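Local coordinates for protein alpha-L-arabinofuranosidase B (Aspergillus kawachii, PDB 6SXT) that hydrolyses terminal non-reducing alpha-L-arabinofuranosyl residues from arabinoxylan, arabinan and related plant polysaccharides and oligosaccharides, helping to degrade hemicellulose, at residues C423-L428 with S434-S439. Numbering follows the deposited sequence.
Sequences CPQAAL and SLRSWS. With NAG (2-acetamido-2-deoxy-beta-D-glucopyranose), chain D.
Cys-423 and Arg-436 face each other as an antiparallel hydrogen-bonded pair: Cys-423 N gives a bond to Arg-436 O at 2.8 Å, and Arg-436 N returns one to Cys-423 O. One hydrogen-bonded pair nearer the turn, Gln-425 and Ser-434 repeat the exchange, so four backbone bonds tie this beta hairpin. A bend at chi3 (65°) in the otherwise extended arginine chain helps bring one guanidinium face over Cys-423 CB, with that CB 3.5 Å from Arg-436 NH2. Gln-425 OE1 lies in the guanidinium plane and accepts from Arg-436 NH1 at 3.0 Å, while NH1 itself stands above the amide plane; NH1 also bonds to a water that binds Pro-424 O. Gln-425 OE1 has a second bond with Tyr-444, while Arg-436 NH2 reaches Leu-322 O; the buried guanidinium is thus held from several directions. Cys-423 SG, disulfide-bonded to Cys-385, sits at the edge of the Trp-438 ring, 3.9 Å from CD1. Toward the turn, Ser-434 OG, placed beside its own backbone N (chi1 -61°), accepts the Leu-428 N-H at 3.2 Å and also bonds to Val-473 O. Just there Ala-427 O receives a bond from O6 of an N-acetylglucosamine of the protein's own glycan, 2.7 Å away. On the other face, Leu-435 CD2 lies 4.0 Å from Pro-424 CA. The hairpin belongs to the beta-trefoil arabinose-binding domain: Pro-424 and Leu-435 pack on strand 386-390, Leu-428 meets helix 469-472, and Ser-434, Leu-435 and Arg-436 touch strand 444-448, whereas the Trp-438 ring meets Phe-123 edge-to-face and also touches the His-155 ring, both of the catalytic domain.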
ATOM      1  N   CYS A 423      14.245   0.205  -4.168  1.00 17.34           N
ATOM      2  CA  CYS A 423      13.923   0.285  -5.589  1.00 17.03           C
ATOM      3  C   CYS A 423      14.610   1.498  -6.173  1.00 15.54           C
ATOM      4  O   CYS A 423      14.355   2.622  -5.744  1.00 17.10           O
ATOM      5  CB  CYS A 423      12.423   0.404  -5.785  1.00 18.73           C
ATOM      6  SG  CYS A 423      11.509  -1.010  -5.061  1.00 22.87           S
ATOM      7  N   PRO A 424      15.566   1.331  -7.113  1.00 17.28           N
ATOM      8  CA  PRO A 424      16.256   2.469  -7.687  1.00 18.18           C
ATOM      9  C   PRO A 424      15.231   3.324  -8.436  1.00 18.82           C
ATOM     10  O   PRO A 424      14.330   2.779  -9.127  1.00 18.58           O
ATOM     11  CB  PRO A 424      17.293   1.871  -8.620  1.00 19.54           C
ATOM     12  CG  PRO A 424      17.469   0.462  -8.084  1.00 21.53           C
ATOM     13  CD  PRO A 424      16.112   0.050  -7.571  1.00 18.64           C
ATOM     14  N   GLN A 425      15.467   4.615  -8.327  1.00 17.86           N
ATOM     15  CA  GLN A 425      14.651   5.635  -9.026  1.00 17.49           C
ATOM     16  C   GLN A 425      15.622   6.637  -9.637  1.00 19.25           C
ATOM     17  O   GLN A 425      16.625   7.008  -8.962  1.00 19.74           O
ATOM     18  CB  GLN A 425      13.734   6.291  -8.014  1.00 18.19           C
ATOM     19  CG  GLN A 425      12.742   7.267  -8.659  1.00 19.99           C
ATOM     20  CD  GLN A 425      11.779   7.892  -7.698  1.00 18.38           C
ATOM     21  OE1 GLN A 425      11.421   7.331  -6.646  1.00 17.85           O
ATOM     22  NE2 GLN A 425      11.277   9.077  -8.080  1.00 19.13           N
ATOM     23  N   ALA A 426      15.373   7.106 -10.836  1.00 18.22           N
ATOM     24  CA  ALA A 426      16.203   8.184 -11.402  1.00 19.59           C
ATOM     25  C   ALA A 426      16.367   9.269 -10.333  1.00 19.28           C
ATOM     26  O   ALA A 426      15.387   9.768  -9.764  1.00 20.19           O
ATOM     27  CB  ALA A 426      15.543   8.690 -12.674  1.00 20.07           C
ATOM     28  N   ALA A 427      17.601   9.722 -10.046  1.00 18.94           N
ATOM     29  CA  ALA A 427      17.847  10.626  -8.927  1.00 18.29           C
ATOM     30  C   ALA A 427      16.962  11.868  -9.012  1.00 18.41           C
ATOM     31  O   ALA A 427      16.823  12.468 -10.102  1.00 19.87           O
ATOM     32  CB  ALA A 427      19.304  11.058  -8.859  1.00 19.34           C
ATOM     33  N   LEU A 428      16.452  12.291  -7.883  1.00 18.34           N
ATOM     34  CA  LEU A 428      15.586  13.485  -7.838  1.00 19.90           C
ATOM     35  C   LEU A 428      16.345  14.728  -8.309  1.00 22.03           C
ATOM     36  O   LEU A 428      15.698  15.646  -8.837  1.00 19.34           O
ATOM     37  CB  LEU A 428      14.976  13.685  -6.476  1.00 18.13           C
ATOM     38  CG  LEU A 428      14.083  12.565  -5.960  1.00 21.50           C
ATOM     39  CD1 LEU A 428      13.307  13.049  -4.737  1.00 21.27           C
ATOM     40  CD2 LEU A 428      13.145  12.025  -7.011  1.00 24.36           C
ATOM     41  N   SER A 434      18.236   7.593  -6.809  1.00 16.63           N
ATOM     42  CA  SER A 434      17.624   7.693  -5.484  1.00 17.89           C
ATOM     43  C   SER A 434      17.161   6.273  -5.135  1.00 21.76           C
ATOM     44  O   SER A 434      16.578   5.604  -6.000  1.00 29.84           O
ATOM     45  CB  SER A 434      16.497   8.694  -5.412  1.00 18.83           C
ATOM     46  OG  SER A 434      16.998  10.006  -5.732  1.00 18.75           O
ATOM     47  N   LEU A 435      17.292   5.856  -3.894  1.00 17.79           N
ATOM     48  CA  LEU A 435      16.943   4.470  -3.527  1.00 16.93           C
ATOM     49  C   LEU A 435      15.704   4.505  -2.631  1.00 17.26           C
ATOM     50  O   LEU A 435      15.759   4.920  -1.455  1.00 17.26           O
ATOM     51  CB  LEU A 435      18.154   3.841  -2.807  1.00 17.54           C
ATOM     52  CG  LEU A 435      19.362   3.630  -3.718  1.00 19.05           C
ATOM     53  CD1 LEU A 435      20.570   3.154  -2.900  1.00 20.85           C
ATOM     54  CD2 LEU A 435      19.033   2.615  -4.767  1.00 21.53           C
ATOM     55  N   ARG A 436      14.550   4.142  -3.220  1.00 16.66           N
ATOM     56  CA  ARG A 436      13.262   4.241  -2.518  1.00 17.42           C
ATOM     57  C   ARG A 436      13.023   2.956  -1.725  1.00 15.80           C
ATOM     58  O   ARG A 436      13.194   1.895  -2.255  1.00 16.64           O
ATOM     59  CB  ARG A 436      12.151   4.415  -3.563  1.00 16.42           C
ATOM     60  CG  ARG A 436      10.803   4.784  -2.967  1.00 16.18           C
ATOM     61  CD  ARG A 436       9.738   5.086  -4.012  1.00 15.85           C
ATOM     62  NE  ARG A 436       9.478   3.884  -4.762  1.00 15.56           N
ATOM     63  CZ  ARG A 436       9.906   3.610  -6.008  1.00 16.20           C
ATOM     64  NH1 ARG A 436      10.608   4.480  -6.711  1.00 17.19           N
ATOM     65  NH2 ARG A 436       9.653   2.418  -6.557  1.00 17.13           N
ATOM     66  N   SER A 437      12.576   3.066  -0.494  1.00 15.38           N
ATOM     67  CA  SER A 437      12.186   1.898   0.313  1.00 15.29           C
ATOM     68  C   SER A 437      11.043   1.178  -0.402  1.00 16.80           C
ATOM     69  O   SER A 437      10.039   1.829  -0.695  1.00 16.67           O
ATOM     70  CB  SER A 437      11.827   2.271   1.686  1.00 15.96           C
ATOM     71  OG  SER A 437      11.202   1.183   2.379  1.00 16.79           O
ATOM     72  N   TRP A 438      11.163  -0.126  -0.639  1.00 15.48           N
ATOM     73  CA  TRP A 438      10.023  -0.903  -1.157  1.00 16.02           C
ATOM     74  C   TRP A 438       8.907  -0.935  -0.136  1.00 16.19           C
ATOM     75  O   TRP A 438       7.723  -0.767  -0.506  1.00 16.03           O
ATOM     76  CB  TRP A 438      10.473  -2.323  -1.487  1.00 15.75           C
ATOM     77  CG  TRP A 438       9.325  -3.155  -1.965  1.00 15.48           C
ATOM     78  CD1 TRP A 438       8.804  -3.189  -3.226  1.00 16.76           C
ATOM     79  CD2 TRP A 438       8.469  -3.956  -1.151  1.00 15.93           C
ATOM     80  NE1 TRP A 438       7.688  -3.975  -3.248  1.00 17.51           N
ATOM     81  CE2 TRP A 438       7.457  -4.461  -1.994  1.00 16.81           C
ATOM     82  CE3 TRP A 438       8.451  -4.280   0.197  1.00 17.93           C
ATOM     83  CZ2 TRP A 438       6.429  -5.271  -1.517  1.00 18.58           C
ATOM     84  CZ3 TRP A 438       7.453  -5.095   0.671  1.00 19.92           C
ATOM     85  CH2 TRP A 438       6.420  -5.541  -0.161  1.00 19.94           C
ATOM     86  N   SER A 439       9.203  -1.140   1.155  1.00 15.47           N
ATOM     87  CA  SER A 439       8.140  -1.372   2.135  1.00 16.00           C
ATOM     88  C   SER A 439       7.509  -0.029   2.585  1.00 15.84           C
ATOM     89  O   SER A 439       6.335  -0.025   2.977  1.00 15.75           O
ATOM     90  CB  SER A 439       8.630  -2.178   3.290  1.00 17.45           C
ATOM     91  OG  SER A 439       9.667  -1.497   3.965  1.00 16.93           O
TER
HETATM   92  C1  NAG D 504      14.996  15.612 -12.668  1.00 20.76           C
HETATM   93  C2  NAG D 504      16.284  16.346 -13.021  1.00 19.96           C
HETATM   94  C3  NAG D 504      16.817  15.863 -14.383  1.00 19.80           C
HETATM   95  C4  NAG D 504      16.900  14.328 -14.426  1.00 20.72           C
HETATM   96  C5  NAG D 504      15.667  13.656 -13.829  1.00 21.65           C
HETATM   97  C6  NAG D 504      15.877  12.135 -13.620  1.00 24.57           C
HETATM   98  C7  NAG D 504      16.399  18.540 -11.911  1.00 24.73           C
HETATM   99  C8  NAG D 504      16.057  19.989 -11.974  1.00 28.06           C
HETATM  100  N2  NAG D 504      16.080  17.797 -12.983  1.00 22.09           N
HETATM  101  O3  NAG D 504      18.124  16.448 -14.691  1.00 22.65           O
HETATM  102  O4  NAG D 504      17.188  13.872 -15.751  1.00 22.93           O
HETATM  103  O5  NAG D 504      15.270  14.204 -12.559  1.00 21.94           O
HETATM  104  O6  NAG D 504      17.044  11.906 -12.773  1.00 21.97           O
HETATM  105  O7  NAG D 504      16.954  18.053 -10.925  1.00 26.65           O
HETATM  106  O   HOH W   1      11.700   3.762  -9.263  1.00 21.50           O